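PDB 3AQ1: thermosome subunit from Methanococcoides burtonii, which probably binds and hydrolyses ATP to help unfolded proteins fold, as a group II chaperonin of the TCP-1 family. Local coordinates for residues A[48-53]-A[456-461]; A[101-106]-A[439-444]; A[183-188]-A[239-244]; A[190-195]-A[277-282]; A[368-373]-A[394-399]. All coordinates share one frame; numbering follows the deposited sequence.

Overall arrangement
From the N terminus, residues 48-53 open contact 1, whose partner 456-461 lies near the end of the modelled chain, so its loop encloses the others. Contact 2 opens at 101-106 and closes at 439-444, enclosing contacts 3, 4 and 5. Contacts 3 and 4 share strand 184-193 and cross: 183-188 and 190-195 both precede their partners 239-244 and 277-282. Contact 5 follows in series, 368-373 with 394-399. Contact 3 joins two parallel strands of the apical sheet and contact 4 sets the end of helix 269-279 against it, their centres about 52 and 43 Å from that of contact 1. Contacts 1 and 5 touch in the helical equatorial part; contact 2 joins helix 101-109 to an equatorial loop.

Contact 1. Residues A[48-53]-A[456-461]; sequences TTAAVL and INAAME
Ala-459 CB is directed at the opposing helix and meets Ala-50 O at 3.5 Å, a methyl against a backbone oxygen, possible because both helices carry alanine at the crossing. The same methyl lies 3.9 Å from Leu-53 CD2. Leu-53 gets there with CG anti to its backbone N (chi1 174°), which lays CB, CG and CD2 all along Ala-459 CB; CD2 also comes to Ile-456 CG1 at 4.3 Å. One turn before Leu-53, Ala-50 CB faces Ala-458 CB at 4.4 Å toward the more exposed side. The CA atoms of Ala-50 and Ala-459 approach to 4.8 Å, and the local axes pass 8.2 Å apart at a crossing angle of -36°. No hydrogen bond spans the two helices; alanine methyls, with Leu-53 and Ile-456 beside them, do the joining. The pair belongs to the helical equatorial domain of the chaperonin. Helix 45-65 starts at a GDGTT sequence that in related chaperonins forms part of the nucleotide-binding loop, whereas helix 449-467 lies near the end of the modelled chain. Further out, Leu-53 also packs on Ala-394, Leu-395 and Ile-398, and Ile-456 on Phe-391, so helices 383-394 and 397-405 close over the buried side of the pair. On the other flank of helix 449-467, Met-460 touches Ala-82 and Glu-461 makes a salt bridge with Arg-79, both on helix 71-92.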
# COMPACT_ATOMS: atom_id res chain seq x y z
N THR A 48 -14.40 -6.54 -9.53
CA THR A 48 -15.80 -6.93 -9.44
C THR A 48 -16.69 -5.79 -9.89
O THR A 48 -17.57 -5.97 -10.73
CB THR A 48 -16.18 -7.33 -8.01
OG1 THR A 48 -15.36 -8.43 -7.58
CG2 THR A 48 -17.62 -7.76 -7.96
N THR A 49 -16.46 -4.62 -9.31
CA THR A 49 -17.18 -3.41 -9.68
C THR A 49 -17.05 -3.11 -11.18
O THR A 49 -18.02 -2.72 -11.82
CB THR A 49 -16.70 -2.20 -8.85
OG1 THR A 49 -16.84 -2.49 -7.46
CG2 THR A 49 -17.52 -0.97 -9.16
N ALA A 50 -15.86 -3.28 -11.74
CA ALA A 50 -15.67 -2.92 -13.15
C ALA A 50 -16.40 -3.90 -14.06
O ALA A 50 -17.09 -3.49 -15.00
CB ALA A 50 -14.18 -2.83 -13.50
N ALA A 51 -16.26 -5.19 -13.78
CA ALA A 51 -16.95 -6.23 -14.54
C ALA A 51 -18.46 -6.05 -14.55
O ALA A 51 -19.09 -6.10 -15.61
CB ALA A 51 -16.59 -7.59 -14.01
N VAL A 52 -19.05 -5.88 -13.38
CA VAL A 52 -20.50 -5.75 -13.30
C VAL A 52 -20.95 -4.49 -14.03
O VAL A 52 -21.98 -4.48 -14.71
CB VAL A 52 -20.99 -5.70 -11.82
CG1 VAL A 52 -22.48 -5.37 -11.76
CG2 VAL A 52 -20.71 -7.01 -11.13
N LEU A 53 -20.18 -3.42 -13.88
CA LEU A 53 -20.61 -2.15 -14.45
C LEU A 53 -20.42 -2.17 -15.96
O LEU A 53 -21.21 -1.62 -16.71
CB LEU A 53 -19.91 -0.97 -13.79
CG LEU A 53 -20.19 0.41 -14.43
CD1 LEU A 53 -21.65 0.83 -14.28
CD2 LEU A 53 -19.26 1.49 -13.86
N ILE A 456 -14.46 2.61 -12.50
CA ILE A 456 -15.36 3.27 -13.43
C ILE A 456 -14.72 3.49 -14.79
O ILE A 456 -15.31 3.16 -15.82
CB ILE A 456 -15.90 4.59 -12.87
CG1 ILE A 456 -16.87 4.32 -11.73
CG2 ILE A 456 -16.61 5.38 -13.97
CD1 ILE A 456 -17.35 5.57 -11.02
N ASN A 457 -13.51 4.03 -14.81
CA ASN A 457 -12.79 4.23 -16.07
C ASN A 457 -12.49 2.92 -16.82
O ASN A 457 -12.53 2.87 -18.05
CB ASN A 457 -11.50 5.05 -15.86
CG ASN A 457 -11.78 6.48 -15.40
OD1 ASN A 457 -12.91 6.98 -15.47
ND2 ASN A 457 -10.73 7.16 -14.93
N ALA A 458 -12.21 1.85 -16.09
CA ALA A 458 -11.94 0.59 -16.75
C ALA A 458 -13.21 0.00 -17.37
O ALA A 458 -13.19 -0.50 -18.49
CB ALA A 458 -11.27 -0.41 -15.78
N ALA A 459 -14.32 0.07 -16.65
CA ALA A 459 -15.57 -0.41 -17.19
C ALA A 459 -15.88 0.34 -18.47
O ALA A 459 -16.23 -0.25 -19.49
CB ALA A 459 -16.68 -0.24 -16.19
N MET A 460 -15.75 1.66 -18.42
CA MET A 460 -15.97 2.49 -19.59
C MET A 460 -15.02 2.15 -20.76
O MET A 460 -15.46 1.94 -21.88
CB MET A 460 -15.89 3.97 -19.20
CG MET A 460 -16.10 4.93 -20.36
SD MET A 460 -14.57 5.15 -21.28
CE MET A 460 -13.75 6.37 -20.25
N GLU A 461 -13.71 2.08 -20.49
CA GLU A 461 -12.72 1.76 -21.53
C GLU A 461 -12.90 0.38 -22.15
O GLU A 461 -12.63 0.18 -23.33
CB GLU A 461 -11.30 1.86 -20.98
CG GLU A 461 -10.84 3.27 -20.63
CD GLU A 461 -10.74 4.18 -21.83
OE1 GLU A 461 -10.91 3.69 -22.96
OE2 GLU A 461 -10.49 5.38 -21.63

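Contact 2. Residues A[101-106]-A[439-444]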
# COMPACT_ATOMS: atom_id res chain seq x y z
N GLU A 101 -5.83 12.53 12.39
CA GLU A 101 -5.37 11.28 12.99
C GLU A 101 -6.50 10.32 13.36
O GLU A 101 -6.43 9.13 13.08
CB GLU A 101 -4.52 11.59 14.22
CG GLU A 101 -3.87 10.37 14.84
CD GLU A 101 -3.07 10.72 16.08
OE1 GLU A 101 -3.45 10.22 17.17
OE2 GLU A 101 -2.07 11.48 15.97
N ALA A 102 -7.54 10.84 14.00
CA ALA A 102 -8.66 9.99 14.39
C ALA A 102 -9.25 9.28 13.16
O ALA A 102 -9.69 8.13 13.25
CB ALA A 102 -9.72 10.81 15.10
N ALA A 103 -9.23 9.97 12.03
CA ALA A 103 -9.81 9.42 10.80
C ALA A 103 -8.85 8.43 10.16
O ALA A 103 -9.29 7.42 9.60
CB ALA A 103 -10.16 10.53 9.82
N LEU A 104 -7.55 8.73 10.24
CA LEU A 104 -6.53 7.79 9.78
C LEU A 104 -6.58 6.49 10.58
O LEU A 104 -6.46 5.41 10.03
CB LEU A 104 -5.14 8.41 9.89
CG LEU A 104 -4.76 9.47 8.87
CD1 LEU A 104 -3.46 10.16 9.29
CD2 LEU A 104 -4.66 8.85 7.50
N ILE A 105 -6.75 6.62 11.89
CA ILE A 105 -6.91 5.47 12.76
C ILE A 105 -8.19 4.69 12.47
O ILE A 105 -8.23 3.47 12.59
CB ILE A 105 -6.90 5.88 14.22
CG1 ILE A 105 -5.45 6.08 14.66
CG2 ILE A 105 -7.59 4.82 15.07
CD1 ILE A 105 -5.25 5.98 16.14
N LYS A 106 -9.24 5.42 12.10
CA LYS A 106 -10.49 4.80 11.66
C LYS A 106 -10.29 4.06 10.34
O LYS A 106 -10.76 2.93 10.17
CB LYS A 106 -11.59 5.85 11.52
CG LYS A 106 -13.01 5.30 11.57
CD LYS A 106 -13.97 6.25 10.88
CE LYS A 106 -15.21 6.56 11.71
NZ LYS A 106 -16.09 5.37 11.87
N ASP A 439 -25.38 5.31 7.63
CA ASP A 439 -24.20 6.16 7.33
C ASP A 439 -22.93 5.30 7.21
O ASP A 439 -22.35 4.90 8.21
CB ASP A 439 -24.03 7.24 8.41
CG ASP A 439 -23.06 8.33 8.00
OD1 ASP A 439 -21.95 8.00 7.53
OD2 ASP A 439 -23.40 9.53 8.13
N MET A 440 -22.51 5.03 5.98
CA MET A 440 -21.44 4.07 5.75
C MET A 440 -20.09 4.52 6.33
O MET A 440 -19.20 3.69 6.55
CB MET A 440 -21.31 3.74 4.27
CG MET A 440 -22.46 2.90 3.71
SD MET A 440 -22.41 1.15 4.12
CE MET A 440 -23.38 1.10 5.61
N TRP A 441 -19.95 5.82 6.57
CA TRP A 441 -18.79 6.33 7.28
C TRP A 441 -18.86 5.94 8.77
O TRP A 441 -17.95 5.32 9.29
CB TRP A 441 -18.67 7.84 7.11
CG TRP A 441 -17.54 8.43 7.93
CD1 TRP A 441 -17.63 9.03 9.15
CD2 TRP A 441 -16.14 8.44 7.59
NE1 TRP A 441 -16.39 9.42 9.59
CE2 TRP A 441 -15.46 9.07 8.65
CE3 TRP A 441 -15.41 7.99 6.49
CZ2 TRP A 441 -14.08 9.26 8.64
CZ3 TRP A 441 -14.05 8.16 6.48
CH2 TRP A 441 -13.39 8.80 7.55
N GLU A 442 -19.95 6.30 9.44
CA GLU A 442 -20.16 5.86 10.81
C GLU A 442 -19.96 4.36 10.96
O GLU A 442 -19.66 3.88 12.05
CB GLU A 442 -21.55 6.25 11.31
CG GLU A 442 -21.73 7.73 11.56
CD GLU A 442 -20.68 8.26 12.52
OE1 GLU A 442 -19.91 9.15 12.10
OE2 GLU A 442 -20.62 7.78 13.67
N ASN A 443 -20.11 3.62 9.86
CA ASN A 443 -20.06 2.16 9.90
C ASN A 443 -18.80 1.54 9.29
O ASN A 443 -18.78 0.35 8.95
CB ASN A 443 -21.32 1.56 9.26
CG ASN A 443 -22.42 1.32 10.27
OD1 ASN A 443 -22.39 0.35 11.02
ND2 ASN A 443 -23.42 2.21 10.29
N ASP A 444 -17.77 2.36 9.14
CA ASP A 444 -16.43 1.88 8.79
C ASP A 444 -16.39 1.06 7.50
O ASP A 444 -15.69 0.04 7.41
CB ASP A 444 -15.84 1.09 9.97
CG ASP A 444 -15.78 1.92 11.24
OD1 ASP A 444 -15.53 3.15 11.14
OD2 ASP A 444 -15.98 1.35 12.34
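Lys-106 lies over one face of the Trp-441 indole, its CD 3.7 Å above the ring plane and nearer the ring's border than its middle. CD rests over the six-membered ring as a CH-pi contact, 4.1 Å from its centroid, and the chain then bends at its last two torsions (chi3 -131°, chi4 -68°) to bring NZ over the five-membered ring, 4.8 Å from that centroid, a cation-pi arrangement. Ala-103 CB comes to the same ring at its edge, 4.3 Å from CZ2. The ammonium group also makes a salt bridge with Asp-444 OD1, modelled at 2.4 Å, a length that is doubtful at this resolution; the two side chains lie roughly perpendicular. The contact ties helix 101-109, in the intermediate domain as group II chaperonins are usually divided, to the equatorial loop between strands 437-439 and 446-448. That loop makes a type I beta turn from Trp-441 to Asp-444. Lys-106 NZ bonds Trp-441 O at 3.2 Å, tilted 28° from the carbonyl plane, and Asp-444 N reaches this oxygen from the opposite face. Before the turn, Asp-439 OD1 accepts from Glu-442 N at 3.2 Å in an Asx motif, while Val-358 and Val-360 pack against the indole from strand 357-360.

Contact 3. Residues A[183-188]-A[239-244]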
# COMPACT_ATOMS: atom_id res chain seq x y z
N GLU A 183 31.67 -3.74 17.85
CA GLU A 183 30.24 -3.80 18.16
C GLU A 183 29.45 -2.66 17.55
O GLU A 183 28.32 -2.85 17.10
CB GLU A 183 30.01 -3.82 19.66
CG GLU A 183 29.87 -5.21 20.23
CD GLU A 183 29.49 -5.20 21.70
OE1 GLU A 183 28.45 -4.58 22.04
OE2 GLU A 183 30.23 -5.81 22.50
N LYS A 184 30.03 -1.48 17.58
CA LYS A 184 29.41 -0.30 16.99
C LYS A 184 30.34 0.18 15.90
O LYS A 184 31.52 -0.12 15.92
CB LYS A 184 29.23 0.82 18.03
CG LYS A 184 28.30 0.50 19.17
CD LYS A 184 28.50 1.45 20.38
CE LYS A 184 27.53 2.64 20.40
NZ LYS A 184 27.86 3.68 19.38
N VAL A 185 29.80 0.93 14.95
CA VAL A 185 30.60 1.65 14.00
C VAL A 185 29.94 2.97 13.70
O VAL A 185 28.85 3.00 13.15
CB VAL A 185 30.78 0.90 12.70
CG1 VAL A 185 31.60 1.73 11.76
CG2 VAL A 185 31.47 -0.42 12.95
N GLU A 186 30.60 4.07 14.07
CA GLU A 186 30.09 5.40 13.76
C GLU A 186 30.56 5.81 12.37
O GLU A 186 31.60 5.36 11.90
CB GLU A 186 30.53 6.40 14.81
CG GLU A 186 29.97 6.10 16.19
CD GLU A 186 30.47 7.07 17.26
OE1 GLU A 186 31.26 7.99 16.94
OE2 GLU A 186 30.06 6.88 18.42
N ASN A 187 29.79 6.66 11.71
CA ASN A 187 30.07 7.02 10.33
C ASN A 187 30.45 5.78 9.57
O ASN A 187 31.59 5.62 9.14
CB ASN A 187 31.21 8.02 10.26
CG ASN A 187 30.96 9.21 11.12
OD1 ASN A 187 29.89 9.82 11.02
ND2 ASN A 187 31.92 9.54 11.97
N ALA A 188 29.49 4.89 9.41
CA ALA A 188 29.73 3.65 8.70
C ALA A 188 29.89 3.95 7.22
O ALA A 188 29.22 4.83 6.68
CB ALA A 188 28.58 2.69 8.94
N ALA A 239 35.59 0.61 3.07
CA ALA A 239 34.38 0.30 3.82
C ALA A 239 34.61 -0.08 5.28
O ALA A 239 35.49 -0.86 5.60
CB ALA A 239 33.60 -0.79 3.10
N ASN A 240 33.77 0.49 6.14
CA ASN A 240 33.64 0.17 7.56
C ASN A 240 32.87 -1.13 7.84
O ASN A 240 33.07 -1.83 8.85
CB ASN A 240 32.78 1.26 8.16
CG ASN A 240 33.57 2.27 8.83
OD1 ASN A 240 34.66 1.99 9.31
ND2 ASN A 240 33.06 3.48 8.90
N VAL A 241 31.94 -1.42 6.94
CA VAL A 241 30.88 -2.36 7.17
C VAL A 241 30.63 -3.08 5.86
O VAL A 241 30.51 -2.44 4.81
CB VAL A 241 29.62 -1.62 7.61
CG1 VAL A 241 28.43 -2.53 7.58
CG2 VAL A 241 29.83 -1.00 8.99
N VAL A 242 30.60 -4.40 5.93
CA VAL A 242 30.34 -5.21 4.75
C VAL A 242 29.15 -6.12 5.01
O VAL A 242 29.15 -6.88 5.98
CB VAL A 242 31.55 -6.07 4.40
CG1 VAL A 242 31.26 -6.88 3.17
CG2 VAL A 242 32.75 -5.21 4.18
N PHE A 243 28.13 -6.02 4.16
CA PHE A 243 27.04 -7.00 4.14
C PHE A 243 27.21 -7.89 2.93
O PHE A 243 27.24 -7.43 1.80
CB PHE A 243 25.68 -6.30 4.08
CG PHE A 243 25.32 -5.57 5.34
CD1 PHE A 243 24.77 -6.26 6.41
CD2 PHE A 243 25.52 -4.21 5.45
CE1 PHE A 243 24.44 -5.59 7.58
CE2 PHE A 243 25.18 -3.53 6.61
CZ PHE A 243 24.63 -4.22 7.68
N CYS A 244 27.34 -9.19 3.16
CA CYS A 244 27.51 -10.11 2.05
C CYS A 244 26.29 -11.02 1.93
O CYS A 244 25.80 -11.56 2.91
CB CYS A 244 28.78 -10.94 2.22
SG CYS A 244 29.10 -12.08 0.88
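Val-185 CG1 sits over the flat face of the Asn-240 amide, 3.6 Å from its CG, and the two side chains cross at a slant. This is the close-packed part of the contact. Val-185 has CG1 anti to its backbone N (chi1 179°), which carries that methyl on to Val-241 CG2 at 4.3 Å. Val-241 CG2 in turn meets Ala-188 CB at 3.9 Å, so buried methyls from either side of a chain corner converge on the start of strand 241-244. The corner itself, at Glu-186 and Asn-187, is the loose side: both residues are exposed, Glu-186 sets off away from strand 241-244, and the Asn-187 amide ends farther from it. From the corner it is backbone that approaches: Asn-187 O lies 2.6 Å from Asn-240 ND2, with Ala-188 CA 3.3 Å from the same nitrogen. The segments belong to the apical sheet, where strands 184-193 and 241-244 run parallel; the connection between them, partly unmodelled, contains helix 226-235, consistent with a beta-alpha-beta crossover. Val-301 of strand 300-305 packs on Ala-188 and Val-241, and Tyr-262 of strand 262-264 packs on Val-185 and Val-241. With an alanine at Asn-240 the amide is gone, which is likely to leave Val-185 CG1 without its cover and Asn-187 O without the nitrogen beside it. The contact thus divides by chemistry: methyl groups close its buried side, while one amide, its face to a methyl and its nitrogen toward the main chain, lies against the exposed corner.

Contact 4. Residues A[190-195]-A[277-282]; sequences ILLLSC and KVTGAT
Strand residues Ile-190 and Leu-192 face Thr-279 and Ala-281 at the C-terminal end of helix 269-279, where the chain leaves the helix at Gly-280 with a positive phi of 89°, at which any side chain would jam against the carbonyl oxygen of Thr-279. Here a helix end packs on a strand of the apical sheet, and the turn that follows lies along the same strand. Leu-192 brings CD1 to Ala-281 CB at 3.2 Å, a separation too short to take literally at this resolution, with CG also close to that methyl, and Ala-281 CB reaches back to Ile-190 O at 3.7 Å. Ile-190 runs almost perpendicular to Thr-279, its CD1 3.6 Å from CG2. The threonine is turned so that CG2 faces the strand while OG1 stands between backbone N and carbonyl carbon (chi1 73°). There OG1 accepts from Ala-281 N at 3.1 Å (N-H...O 157°), an ST turn, and it also bonds Leu-275 O in the preceding turn of the helix. A valine at Thr-279 is likely to leave Ala-281 N without its acceptor and Leu-275 O without the hydroxyl, the chain after the helix end less fixed. Further into the helix, Leu-272 and Leu-275 also pack on Leu-192. Beyond the apolar contacts one water joins the two backbones, accepting from Leu-192 N at 2.7 Å and donating to Thr-282 O at 2.8 Å.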
# COMPACT_ATOMS: atom_id res chain seq x y z
N ILE A 190 29.53 1.71 3.93
CA ILE A 190 28.93 0.39 3.75
C ILE A 190 29.14 -0.17 2.36
O ILE A 190 28.89 0.50 1.35
CB ILE A 190 27.44 0.46 4.03
CG1 ILE A 190 27.23 0.84 5.49
CG2 ILE A 190 26.77 -0.86 3.68
CD1 ILE A 190 25.91 1.47 5.76
N LEU A 191 29.61 -1.41 2.32
CA LEU A 191 29.81 -2.14 1.07
C LEU A 191 28.80 -3.28 0.99
O LEU A 191 28.68 -4.07 1.92
CB LEU A 191 31.25 -2.67 1.01
CG LEU A 191 31.71 -3.47 -0.21
CD1 LEU A 191 31.88 -2.57 -1.42
CD2 LEU A 191 33.01 -4.21 0.08
N LEU A 192 28.06 -3.37 -0.12
CA LEU A 192 27.12 -4.48 -0.31
C LEU A 192 27.65 -5.47 -1.34
O LEU A 192 27.98 -5.08 -2.45
CB LEU A 192 25.73 -3.97 -0.72
CG LEU A 192 25.22 -2.87 0.22
CD1 LEU A 192 23.92 -2.25 -0.26
CD2 LEU A 192 25.06 -3.41 1.61
N LEU A 193 27.76 -6.75 -0.96
CA LEU A 193 28.22 -7.79 -1.87
C LEU A 193 27.12 -8.82 -2.11
O LEU A 193 26.58 -9.37 -1.17
CB LEU A 193 29.44 -8.53 -1.31
CG LEU A 193 30.67 -7.70 -0.90
CD1 LEU A 193 31.83 -8.60 -0.47
CD2 LEU A 193 31.11 -6.79 -2.01
N SER A 194 26.81 -9.07 -3.37
CA SER A 194 25.92 -10.18 -3.72
C SER A 194 26.78 -11.39 -4.06
O SER A 194 26.30 -12.52 -4.11
CB SER A 194 25.03 -9.82 -4.90
OG SER A 194 25.81 -9.62 -6.07
N CYS A 195 28.07 -11.16 -4.28
CA CYS A 195 28.99 -12.25 -4.52
C CYS A 195 29.57 -12.77 -3.21
O CYS A 195 29.66 -12.03 -2.23
CB CYS A 195 30.12 -11.82 -5.46
SG CYS A 195 31.18 -10.53 -4.85
N LYS A 277 18.97 0.92 -0.89
CA LYS A 277 18.14 2.12 -0.99
C LYS A 277 18.36 3.11 0.15
O LYS A 277 18.52 4.31 -0.10
CB LYS A 277 16.65 1.78 -1.12
CG LYS A 277 16.27 1.10 -2.43
CD LYS A 277 14.96 0.33 -2.28
CE LYS A 277 14.70 -0.62 -3.46
NZ LYS A 277 13.69 -1.67 -3.12
N VAL A 278 18.37 2.63 1.40
CA VAL A 278 18.58 3.54 2.53
C VAL A 278 20.02 4.07 2.68
O VAL A 278 20.18 5.17 3.17
CB VAL A 278 18.08 3.01 3.91
CG1 VAL A 278 16.62 2.71 3.86
CG2 VAL A 278 18.87 1.80 4.35
N THR A 279 21.03 3.31 2.26
CA THR A 279 22.42 3.74 2.45
C THR A 279 23.09 4.33 1.23
O THR A 279 24.10 5.00 1.37
CB THR A 279 23.36 2.61 2.90
OG1 THR A 279 23.59 1.72 1.81
CG2 THR A 279 22.80 1.86 4.09
N GLY A 280 22.57 4.04 0.05
CA GLY A 280 23.16 4.55 -1.18
C GLY A 280 24.22 3.63 -1.76
O GLY A 280 24.84 3.92 -2.79
N ALA A 281 24.44 2.51 -1.08
CA ALA A 281 25.42 1.55 -1.54
C ALA A 281 24.99 0.93 -2.85
O ALA A 281 23.81 0.79 -3.12
CB ALA A 281 25.64 0.48 -0.51
N THR A 282 25.97 0.56 -3.66
CA THR A 282 25.70 -0.15 -4.90
C THR A 282 26.11 -1.60 -4.75
O THR A 282 27.27 -1.90 -4.49
CB THR A 282 26.43 0.50 -6.08
OG1 THR A 282 26.13 1.90 -6.11
CG2 THR A 282 25.99 -0.14 -7.39
O HOH W 1 28.37 -1.42 -2.00

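Contact 5. Residues A[368-373]-A[394-399]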
# COMPACT_ATOMS: atom_id res chain seq x y z
N GLU A 368 -25.23 8.22 -5.46
CA GLU A 368 -24.92 9.65 -5.61
C GLU A 368 -24.50 9.99 -7.05
O GLU A 368 -25.05 10.89 -7.67
CB GLU A 368 -23.83 10.10 -4.62
CG GLU A 368 -23.81 11.61 -4.38
CD GLU A 368 -25.12 12.11 -3.79
OE1 GLU A 368 -25.75 11.37 -3.01
OE2 GLU A 368 -25.53 13.26 -4.10
N LEU A 369 -23.52 9.26 -7.58
CA LEU A 369 -23.12 9.46 -8.96
C LEU A 369 -24.30 9.34 -9.89
O LEU A 369 -24.55 10.23 -10.69
CB LEU A 369 -22.05 8.46 -9.37
CG LEU A 369 -20.68 8.81 -8.79
CD1 LEU A 369 -19.67 7.76 -9.16
CD2 LEU A 369 -20.28 10.16 -9.31
N SER A 370 -25.05 8.25 -9.77
CA SER A 370 -26.20 8.01 -10.64
C SER A 370 -27.19 9.15 -10.59
O SER A 370 -27.66 9.63 -11.63
CB SER A 370 -26.90 6.72 -10.25
OG SER A 370 -28.12 6.59 -10.96
N LEU A 371 -27.52 9.59 -9.38
CA LEU A 371 -28.45 10.69 -9.22
C LEU A 371 -27.93 11.97 -9.89
O LEU A 371 -28.62 12.57 -10.70
CB LEU A 371 -28.71 10.94 -7.74
CG LEU A 371 -29.50 12.21 -7.43
CD1 LEU A 371 -30.97 12.01 -7.79
CD2 LEU A 371 -29.35 12.61 -5.98
N ARG A 372 -26.72 12.38 -9.54
CA ARG A 372 -26.17 13.63 -10.06
C ARG A 372 -25.84 13.54 -11.53
O ARG A 372 -25.68 14.55 -12.20
CB ARG A 372 -24.92 14.02 -9.30
CG ARG A 372 -25.17 14.38 -7.87
CD ARG A 372 -23.86 14.38 -7.12
NE ARG A 372 -24.03 14.77 -5.73
CZ ARG A 372 -23.67 15.95 -5.24
NH1 ARG A 372 -23.11 16.84 -6.04
NH2 ARG A 372 -23.87 16.22 -3.96
N LEU A 373 -25.73 12.33 -12.05
CA LEU A 373 -25.37 12.18 -13.45
C LEU A 373 -26.63 12.13 -14.29
O LEU A 373 -26.59 12.36 -15.50
CB LEU A 373 -24.49 10.95 -13.67
CG LEU A 373 -23.86 10.81 -15.05
CD1 LEU A 373 -22.95 11.99 -15.32
CD2 LEU A 373 -23.11 9.49 -15.16
N ALA A 394 -26.66 2.58 -15.24
CA ALA A 394 -25.88 1.37 -15.05
C ALA A 394 -25.25 1.37 -13.67
O ALA A 394 -25.10 0.31 -13.03
CB ALA A 394 -24.83 1.25 -16.13
N LEU A 395 -24.87 2.55 -13.21
CA LEU A 395 -24.22 2.70 -11.91
C LEU A 395 -24.99 1.99 -10.79
O LEU A 395 -24.39 1.36 -9.92
CB LEU A 395 -24.05 4.18 -11.59
CG LEU A 395 -22.93 4.78 -12.45
CD1 LEU A 395 -22.76 6.26 -12.20
CD2 LEU A 395 -21.62 4.01 -12.20
N GLU A 396 -26.31 2.08 -10.81
CA GLU A 396 -27.12 1.50 -9.74
C GLU A 396 -27.12 -0.01 -9.76
O GLU A 396 -27.77 -0.63 -8.93
CB GLU A 396 -28.54 2.03 -9.78
CG GLU A 396 -28.65 3.49 -9.39
CD GLU A 396 -30.09 3.99 -9.35
OE1 GLU A 396 -30.92 3.57 -10.21
OE2 GLU A 396 -30.37 4.81 -8.45
N VAL A 397 -26.38 -0.60 -10.68
CA VAL A 397 -26.29 -2.05 -10.73
C VAL A 397 -25.43 -2.54 -9.56
O VAL A 397 -25.60 -3.66 -9.09
CB VAL A 397 -25.72 -2.53 -12.06
CG1 VAL A 397 -24.20 -2.29 -12.14
CG2 VAL A 397 -26.03 -4.00 -12.24
N ILE A 398 -24.53 -1.68 -9.09
CA ILE A 398 -23.65 -2.02 -7.97
C ILE A 398 -24.43 -2.20 -6.67
O ILE A 398 -24.32 -3.25 -6.04
CB ILE A 398 -22.48 -0.98 -7.80
CG1 ILE A 398 -21.33 -1.28 -8.75
CG2 ILE A 398 -21.92 -1.04 -6.41
CD1 ILE A 398 -21.70 -1.24 -10.20
N PRO A 399 -25.22 -1.20 -6.26
CA PRO A 399 -26.03 -1.36 -5.05
C PRO A 399 -27.04 -2.49 -5.21
O PRO A 399 -27.32 -3.19 -4.24
CB PRO A 399 -26.80 -0.04 -4.94
CG PRO A 399 -26.19 0.86 -5.93
CD PRO A 399 -25.56 0.03 -6.98
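Two elements of the helical equatorial domain meet here: helix 364-378, and the type I beta turn from Ala-394 to Val-397 that links helices 383-394 and 397-405. Leu-395 carries the contact, directed at the helix with its CD1 3.7 Å from Leu-369 CB and 4.4 Å from Leu-373 CD2, so one methyl lies against a ridge of residues four apart. Its CB faces Ser-370 CB at 4.0 Å. Next along the turn, Glu-396 lays its extended chain past the serine, with CG 3.5 Å from Ser-370 OG. The hydroxyl, anti to its own backbone N (chi1 171°), is engaged by Ala-392 O, while the carboxylate of Glu-396 pairs with Arg-418 of helix 410-422, so the hydroxyl meets the glutamate's CG and does not take its carboxylate as a partner. Leu-369 also packs on Ile-88 of helix 71-92. Within helix 364-378, Arg-372 and Glu-368 form a salt bridge one turn apart, and Glu-368 OE1 also bonds His-421. Glu-368 OE2 accepts from Arg-372 NE at 2.7 Å through its anti lone pair and lies 9° out of the guanidinium plane.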